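Local coordinates for protein dual function macrocyclase-peptidase POPB (Galerina marginata, PDB 5N4B) that removes the leader from an amanitin toxin precursor by cutting after proline, then cyclises the released 25-residue peptide into a macrocycle, at residues 319-323 with 324-328; 266-270 with 271-275; 532-535 with 536-540. The protein carries 1 engineered substitution. All blocks are in the same frame, centred on the assembly; numbering follows the deposited sequence.

Contact 1 of 3, residues 319-323 with 324-328; sequences TNHGS and LVYIK
Thr319 to His321 runs antiparallel to Leu324 to Tyr326, and a type II' turn with Gly322 and Ser323 at its corners joins the two. At the turn end His321 N bonds Leu324 O at 2.9 Å, and Leu324 N bonds His321 O at 3.1 Å. Two residues further along each strand, Tyr326 N gives a shorter bond to Thr319 O, 2.8 Å, while the return bond from Thr319 N to Tyr326 O is weak at 3.4 Å.

Thr319, His321, Leu324 and Tyr326 point to one sheet face. Asn320 and Val325, a non-hydrogen-bonded pair, point to the other. His321 CD2 comes to 3.6 Å from Tyr326 CE1. The two rings meet obliquely, with planes 76° apart, and Tyr326 OH lies at the imidazole edge, in its plane. Thr319 O and Asn320 CA sit at the edge of the tyrosine ring. Asn320 CA also makes a CH...O contact with Leu324 O, 3.2 Å away.

Strands 315-321 and 324-329 form a beta hairpin in one four-stranded blade of the propeller. Strand 315-321 is an edge strand of the blade, probably the inner one, as in other propellers. Beyond the hairpin, Phe353 meets Tyr326 edge-to-face, and Thr319 OG1 is hydrogen-bonded to Gln412.

Asn320 holds the turn through its side chain. With chi1 at 68°, CG sits between the backbone N and the carbonyl carbon, and the amide is carried forward to the turn. Asn320 ND2 then reaches Gly322 O at 2.8 Å, nearly straight at 171°. The acceptor lies in the amide plane, and the N-H meets a lone pair of the carbonyl. The same ND2 also bonds Asp270 OD2 of the neighbouring hairpin.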
loop_
_atom_site.group_PDB
_atom_site.type_symbol
_atom_site.label_atom_id
_atom_site.label_comp_id
_atom_site.label_asym_id
_atom_site.label_seq_id
_atom_site.Cartn_x
_atom_site.Cartn_y
_atom_site.Cartn_z
ATOM N N THR A 319 -17.150 12.028 11.837
ATOM C CA THR A 319 -18.559 11.820 12.160
ATOM C C THR A 319 -19.258 13.173 12.205
ATOM O O THR A 319 -18.647 14.212 11.937
ATOM C CB THR A 319 -18.720 11.047 13.460
ATOM O OG1 THR A 319 -20.091 10.561 13.476
ATOM C CG2 THR A 319 -18.459 11.850 14.716
ATOM N N ASN A 320 -20.517 13.169 12.621
ATOM C CA ASN A 320 -21.238 14.412 12.853
ATOM C C ASN A 320 -22.175 14.176 14.015
ATOM O O ASN A 320 -22.647 13.066 14.249
ATOM C CB ASN A 320 -22.055 14.872 11.645
ATOM C CG ASN A 320 -23.190 13.959 11.363
ATOM O OD1 ASN A 320 -22.963 12.828 10.985
ATOM N ND2 ASN A 320 -24.417 14.429 11.536
ATOM N N HIS A 321 -22.481 15.254 14.736
ATOM C CA HIS A 321 -23.562 15.278 15.713
ATOM C C HIS A 321 -24.461 16.424 15.272
ATOM O O HIS A 321 -24.091 17.597 15.374
ATOM C CB HIS A 321 -23.047 15.402 17.160
ATOM C CG HIS A 321 -22.202 14.245 17.591
ATOM N ND1 HIS A 321 -22.650 12.947 17.568
ATOM C CD2 HIS A 321 -20.937 14.198 18.074
ATOM C CE1 HIS A 321 -21.685 12.141 17.988
ATOM N NE2 HIS A 321 -20.636 12.874 18.303
ATOM N N GLY A 322 -25.622 16.102 14.729
ATOM C CA GLY A 322 -26.416 17.135 14.095
ATOM C C GLY A 322 -25.631 17.804 12.997
ATOM O O GLY A 322 -24.956 17.144 12.205
ATOM N N SER A 323 -25.676 19.135 12.953
ATOM C CA SER A 323 -24.988 19.877 11.905
ATOM C C SER A 323 -23.509 20.155 12.225
ATOM O O SER A 323 -22.854 20.845 11.443
ATOM C CB SER A 323 -25.725 21.198 11.630
ATOM O OG SER A 323 -25.912 21.887 12.830
ATOM N N LEU A 324 -22.998 19.630 13.326
ATOM C CA LEU A 324 -21.589 19.805 13.691
ATOM C C LEU A 324 -20.805 18.614 13.154
ATOM O O LEU A 324 -20.966 17.486 13.641
ATOM C CB LEU A 324 -21.461 19.887 15.209
ATOM C CG LEU A 324 -20.090 20.360 15.718
ATOM C CD1 LEU A 324 -19.882 21.798 15.364
ATOM C CD2 LEU A 324 -20.039 20.178 17.228
ATOM N N VAL A 325 -19.963 18.868 12.171
ATOM C CA VAL A 325 -19.218 17.824 11.455
ATOM C C VAL A 325 -17.782 17.820 11.975
ATOM O O VAL A 325 -17.111 18.883 11.991
ATOM C CB VAL A 325 -19.245 18.081 9.953
ATOM C CG1 VAL A 325 -18.560 16.984 9.226
ATOM C CG2 VAL A 325 -20.676 18.179 9.460
ATOM N N TYR A 326 -17.305 16.639 12.372
ATOM C CA TYR A 326 -15.961 16.453 12.910
ATOM C C TYR A 326 -15.076 15.898 11.803
ATOM O O TYR A 326 -15.444 14.901 11.150
ATOM C CB TYR A 326 -16.009 15.452 14.073
ATOM C CG TYR A 326 -16.694 15.927 15.318
ATOM C CD1 TYR A 326 -18.074 16.107 15.358
ATOM C CD2 TYR A 326 -15.986 16.190 16.473
ATOM C CE1 TYR A 326 -18.714 16.563 16.531
ATOM C CE2 TYR A 326 -16.589 16.643 17.618
ATOM C CZ TYR A 326 -17.944 16.811 17.655
ATOM O OH TYR A 326 -18.611 17.217 18.789
ATOM N N ILE A 327 -13.923 16.527 11.579
ATOM C CA ILE A 327 -13.111 16.286 10.400
ATOM C C ILE A 327 -11.661 16.197 10.812
ATOM O O ILE A 327 -11.147 17.094 11.506
ATOM C CB ILE A 327 -13.293 17.403 9.365
ATOM C CG1 ILE A 327 -14.790 17.628 9.081
ATOM C CG2 ILE A 327 -12.553 17.073 8.091
ATOM C CD1 ILE A 327 -15.112 18.708 8.009
ATOM N N LYS A 328 -10.962 15.178 10.302
ATOM C CA LYS A 328 -9.515 15.114 10.439
ATOM C C LYS A 328 -8.911 15.894 9.287
ATOM O O LYS A 328 -9.287 15.679 8.134
ATOM C CB LYS A 328 -9.030 13.672 10.383
ATOM C CG LYS A 328 -7.500 13.545 10.553
ATOM C CD LYS A 328 -6.982 12.110 10.718
ATOM C CE LYS A 328 -7.185 11.210 9.525
ATOM N NZ LYS A 328 -6.389 11.625 8.359
#

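Contact 2 of 3, residues 266-270 with 271-275; sequences DTSED and GKYLY
The Tyr275 ring has Thr267 N at its edge, near its plane. Asp266 O meets the same ring obliquely, 3.5 Å from Tyr275 CD2. The Tyr273 ring carries the chain of Lys272 on one face: CG stands 3.9 Å above the plane, over the ring centre. Ser268 OG approaches this ring obliquely. The extended lysine then brings NZ to Tyr273 OH for a hydrogen bond.

This is the tip of the beta hairpin of strands 262-267 and 273-279, in a propeller blade. Asp266 and Tyr275 exchange two backbone bonds. Ser268 N bonds Tyr273 O, and a type I turn from Ser268 to Gly271 reverses the chain. On the face away from the side chains of Asp266 and Tyr275, Thr267 CG2 touches Leu274 CD1 at 3.8 Å. Water 1 donates to both Ser268 O and Tyr273 O.

The side chains of Ser268 and Asp270 bind backbone N-H groups just past the turn. Ser268 OG accepts from Tyr273 N at 3.0 Å and donates to Asp270 OD1 at 2.7 Å, nearly in line with the carboxylate C-O bond. Lys272 N reaches Asp270 OD1 at 2.9 Å, closing an Asx turn. It comes from above the carboxylate plane, from the face opposite the serine. Two donors on OD1, Asn320 ND2 of the next blade on OD2, and the ammonium of Lys272 not far off would be expected to favour the ionised form of Asp270.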
loop_
_atom_site.group_PDB
_atom_site.type_symbol
_atom_site.label_atom_id
_atom_site.label_comp_id
_atom_site.label_asym_id
_atom_site.label_seq_id
_atom_site.Cartn_x
_atom_site.Cartn_y
_atom_site.Cartn_z
ATOM N N ASP A 266 -18.566 9.448 1.435
ATOM C CA ASP A 266 -18.868 8.914 2.764
ATOM C C ASP A 266 -20.319 9.259 3.081
ATOM O O ASP A 266 -20.882 10.204 2.517
ATOM C CB ASP A 266 -17.959 9.517 3.850
ATOM C CG ASP A 266 -16.700 8.665 4.197
ATOM O OD1 ASP A 266 -16.794 7.427 4.326
ATOM O OD2 ASP A 266 -15.585 9.279 4.367
ATOM N N THR A 267 -20.942 8.474 3.951
ATOM C CA THR A 267 -22.316 8.719 4.385
ATOM C C THR A 267 -22.369 8.772 5.910
ATOM O O THR A 267 -21.790 7.922 6.598
ATOM C CB THR A 267 -23.279 7.668 3.878
ATOM O OG1 THR A 267 -22.737 6.387 4.237
ATOM C CG2 THR A 267 -23.441 7.788 2.350
ATOM N N SER A 268 -23.035 9.787 6.432
ATOM C CA SER A 268 -23.129 9.919 7.877
ATOM C C SER A 268 -24.004 8.825 8.483
ATOM O O SER A 268 -24.978 8.360 7.880
ATOM C CB SER A 268 -23.623 11.299 8.271
ATOM O OG SER A 268 -24.986 11.456 7.912
ATOM N N GLU A 269 -23.657 8.443 9.711
ATOM C CA GLU A 269 -24.360 7.386 10.439
ATOM C C GLU A 269 -25.830 7.686 10.643
ATOM O O GLU A 269 -26.660 6.758 10.622
ATOM C CB GLU A 269 -23.717 7.173 11.811
ATOM C CG GLU A 269 -22.330 6.551 11.755
ATOM C CD GLU A 269 -22.311 5.164 11.099
ATOM O OE1 GLU A 269 -23.325 4.426 11.188
ATOM O OE2 GLU A 269 -21.268 4.829 10.481
ATOM N N ASP A 270 -26.180 8.941 10.831
ATOM C CA ASP A 270 -27.547 9.341 11.094
ATOM C C ASP A 270 -28.409 9.425 9.839
ATOM O O ASP A 270 -29.581 9.775 9.960
ATOM C CB ASP A 270 -27.605 10.649 11.914
ATOM C CG ASP A 270 -27.027 11.850 11.188
ATOM O OD1 ASP A 270 -26.684 11.719 9.992
ATOM O OD2 ASP A 270 -26.917 12.933 11.824
ATOM N N GLY A 271 -27.859 9.151 8.648
ATOM C CA GLY A 271 -28.613 9.251 7.410
ATOM C C GLY A 271 -28.797 10.650 6.862
ATOM O O GLY A 271 -29.442 10.803 5.811
ATOM N N LYS A 272 -28.218 11.675 7.505
ATOM C CA LYS A 272 -28.489 13.049 7.123
ATOM C C LYS A 272 -27.614 13.564 5.987
ATOM O O LYS A 272 -28.068 14.419 5.220
ATOM C CB LYS A 272 -28.320 13.937 8.345
ATOM C CG LYS A 272 -28.600 15.404 8.104
ATOM C CD LYS A 272 -28.355 16.161 9.375
ATOM C CE LYS A 272 -28.848 17.582 9.337
ATOM N NZ LYS A 272 -28.186 18.190 10.488
ATOM N N TYR A 273 -26.368 13.107 5.889
ATOM C CA TYR A 273 -25.404 13.710 4.985
ATOM C C TYR A 273 -24.766 12.678 4.077
ATOM O O TYR A 273 -24.524 11.526 4.464
ATOM C CB TYR A 273 -24.294 14.417 5.769
ATOM C CG TYR A 273 -24.725 15.618 6.529
ATOM C CD1 TYR A 273 -25.258 16.715 5.880
ATOM C CD2 TYR A 273 -24.529 15.675 7.894
ATOM C CE1 TYR A 273 -25.598 17.845 6.573
ATOM C CE2 TYR A 273 -24.899 16.802 8.627
ATOM C CZ TYR A 273 -25.449 17.882 7.940
ATOM O OH TYR A 273 -25.777 19.010 8.669
ATOM N N LEU A 274 -24.515 13.129 2.868
ATOM C CA LEU A 274 -23.645 12.489 1.895
ATOM C C LEU A 274 -22.474 13.428 1.647
ATOM O O LEU A 274 -22.661 14.606 1.320
ATOM C CB LEU A 274 -24.411 12.252 0.594
ATOM C CG LEU A 274 -23.620 11.778 -0.623
ATOM C CD1 LEU A 274 -23.053 10.442 -0.378
ATOM C CD2 LEU A 274 -24.553 11.772 -1.842
ATOM N N TYR A 275 -21.275 12.897 1.712
ATOM C CA TYR A 275 -20.074 13.664 1.496
ATOM C C TYR A 275 -19.390 13.248 0.213
ATOM O O TYR A 275 -19.301 12.046 -0.097
ATOM C CB TYR A 275 -19.130 13.428 2.651
ATOM C CG TYR A 275 -19.691 13.692 4.030
ATOM C CD1 TYR A 275 -19.881 14.996 4.516
ATOM C CD2 TYR A 275 -20.038 12.654 4.888
ATOM C CE1 TYR A 275 -20.371 15.227 5.773
ATOM C CE2 TYR A 275 -20.519 12.916 6.173
ATOM C CZ TYR A 275 -20.678 14.209 6.588
ATOM O OH TYR A 275 -21.150 14.410 7.862
HETATM O O HOH W 1 -26.083 9.382 5.506
#

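Contact 3 of 3, residues 532-535 with 536-540; sequences GEFG and EEWHK
Helix 536-540 begins here, with Gly535 as its N-cap, in the alpha/beta-hydrolase part of the enzyme. The loop from strand 522-526 leads into it through a type I turn from Gly532 to Gly535. Gly535 N bonds back to Gly532 O. Gly535 O then starts the helix: it accepts from His539 N at 3.3 Å, in the carbonyl plane. Trp538 N makes a second, weak bond to Gly535 O at 2.9 Å. Gly535 has a positive phi of 83°, a conformation open to it because it has no CB to meet Phe534 O.

Phe534 and Trp538 flank the cap and lie side by side. They make a T-shaped pair in which the edge of the phenyl ring is turned to the face of the indole, planes 69° apart. Phe534 CD2 stands over the centre of the indole, 3.6 Å from Trp538 CE2. The tryptophan reaches back over the loop because its CG is anti to the backbone N, chi1 -154°. Glu533 OE1 comes to the indole edge, 3.4 Å from Trp538 CD1, with the carboxylate turned across the ring. The polar ends are held elsewhere: Trp538 NE1 bonds Ser527 O, and Glu533 OE2 takes the N-H of Ala504. Pro475 and Ile474, on strand 473-481, pack on Phe534 and Trp538 respectively.

On the outer side of the helix Lys540 NZ forms a salt bridge with Glu537 OE2, from the syn side at 2.9 Å. Water 2 joins loop to first turn, donating to Phe534 O at 2.7 Å and accepting from Glu537 N at 3.0 Å.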
loop_
_atom_site.group_PDB
_atom_site.type_symbol
_atom_site.label_atom_id
_atom_site.label_comp_id
_atom_site.label_asym_id
_atom_site.label_seq_id
_atom_site.Cartn_x
_atom_site.Cartn_y
_atom_site.Cartn_z
ATOM N N GLY A 532 5.652 10.227 5.023
ATOM C CA GLY A 532 4.711 10.948 5.854
ATOM C C GLY A 532 4.962 10.851 7.325
ATOM O O GLY A 532 4.111 11.306 8.097
ATOM N N GLU A 533 6.108 10.354 7.742
ATOM C CA GLU A 533 6.331 10.006 9.132
ATOM C C GLU A 533 6.183 11.219 10.039
ATOM O O GLU A 533 5.655 11.104 11.160
ATOM C CB GLU A 533 7.739 9.422 9.284
ATOM C CG GLU A 533 7.929 8.045 8.662
ATOM C CD GLU A 533 8.354 8.074 7.188
ATOM O OE1 GLU A 533 8.244 9.144 6.545
ATOM O OE2 GLU A 533 8.797 6.988 6.713
ATOM N N PHE A 534 6.673 12.367 9.611
ATOM C CA PHE A 534 6.626 13.609 10.375
ATOM C C PHE A 534 5.705 14.637 9.745
ATOM O O PHE A 534 5.947 15.831 9.840
ATOM C CB PHE A 534 8.036 14.108 10.635
ATOM C CG PHE A 534 8.837 13.116 11.448
ATOM C CD1 PHE A 534 8.650 13.021 12.811
ATOM C CD2 PHE A 534 9.764 12.259 10.835
ATOM C CE1 PHE A 534 9.384 12.128 13.542
ATOM C CE2 PHE A 534 10.492 11.354 11.592
ATOM C CZ PHE A 534 10.296 11.289 12.935
ATOM N N GLY A 535 4.664 14.156 9.111
ATOM C CA GLY A 535 3.647 15.072 8.578
ATOM C C GLY A 535 3.991 15.663 7.224
ATOM O O GLY A 535 4.964 15.297 6.531
ATOM N N GLU A 536 3.184 16.666 6.868
ATOM C CA GLU A 536 3.298 17.254 5.527
ATOM C C GLU A 536 4.666 17.831 5.272
ATOM O O GLU A 536 5.145 17.820 4.118
ATOM C CB GLU A 536 2.261 18.374 5.305
ATOM C CG GLU A 536 2.728 19.622 4.354
ATOM C CD GLU A 536 2.740 19.302 2.857
ATOM O OE1 GLU A 536 2.362 18.181 2.474
ATOM O OE2 GLU A 536 3.139 20.193 2.076
ATOM N N GLU A 537 5.317 18.385 6.269
ATOM C CA GLU A 537 6.623 18.968 6.058
ATOM C C GLU A 537 7.678 17.900 5.737
ATOM O O GLU A 537 8.673 18.205 5.069
ATOM C CB GLU A 537 7.074 19.849 7.226
ATOM C CG GLU A 537 6.221 21.097 7.414
ATOM C CD GLU A 537 6.414 22.130 6.307
ATOM O OE1 GLU A 537 7.578 22.444 5.950
ATOM O OE2 GLU A 537 5.391 22.630 5.792
ATOM N N TRP A 538 7.496 16.677 6.244
ATOM C CA TRP A 538 8.425 15.600 5.923
ATOM C C TRP A 538 8.265 15.187 4.469
ATOM O O TRP A 538 9.263 14.943 3.764
ATOM C CB TRP A 538 8.173 14.428 6.865
ATOM C CG TRP A 538 9.383 13.556 7.059
ATOM C CD1 TRP A 538 9.506 12.244 6.695
ATOM C CD2 TRP A 538 10.588 13.904 7.708
ATOM N NE1 TRP A 538 10.706 11.777 7.089
ATOM C CE2 TRP A 538 11.409 12.768 7.709
ATOM C CE3 TRP A 538 11.052 15.068 8.312
ATOM C CZ2 TRP A 538 12.690 12.767 8.253
ATOM C CZ3 TRP A 538 12.317 15.077 8.875
ATOM C CH2 TRP A 538 13.129 13.920 8.858
ATOM N N HIS A 539 7.029 15.139 4.010
ATOM C CA HIS A 539 6.756 14.852 2.597
ATOM C C HIS A 539 7.332 15.938 1.711
ATOM O O HIS A 539 8.039 15.662 0.718
ATOM C CB HIS A 539 5.265 14.753 2.396
ATOM C CG HIS A 539 4.841 14.401 1.010
ATOM N ND1 HIS A 539 3.533 14.567 0.610
ATOM C CD2 HIS A 539 5.482 13.802 -0.027
ATOM C CE1 HIS A 539 3.398 14.146 -0.639
ATOM N NE2 HIS A 539 4.562 13.654 -1.038
ATOM N N LYS A 540 7.068 17.197 2.078
ATOM C CA LYS A 540 7.530 18.336 1.273
ATOM C C LYS A 540 9.044 18.386 1.186
ATOM O O LYS A 540 9.607 18.885 0.202
ATOM C CB LYS A 540 6.913 19.612 1.858
ATOM C CG LYS A 540 7.404 20.903 1.226
ATOM C CD LYS A 540 6.462 22.085 1.514
ATOM C CE LYS A 540 6.640 22.694 2.886
ATOM N NZ LYS A 540 5.556 23.732 3.146
HETATM O O HOH W 2 4.925 18.277 9.200
#

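Overall arrangement
Contacts 1 and 2 are tips of hairpins in successive blades of the propeller, centres about 10 Å apart. The amide of Asn320 meets the carboxylate of Asp270, and Tyr273 packs on the 322-323 turn. Contact 3 belongs to the hydrolase domain. Its centre lies about 26 Å from contact 1 and 31 Å from contact 2, and it touches neither. All three are partly buried: Thr319, Asn320, Val325 and Tyr326 are buried in contact 1, Thr267, Ser268 and Tyr273 to Tyr275 in contact 2, and Glu533, Gly535 and His539 in contact 3, where the aromatic pair is partly exposed. Both hairpins rest on backbone pairing; contact 3 combines a glycine cap with an aromatic pair.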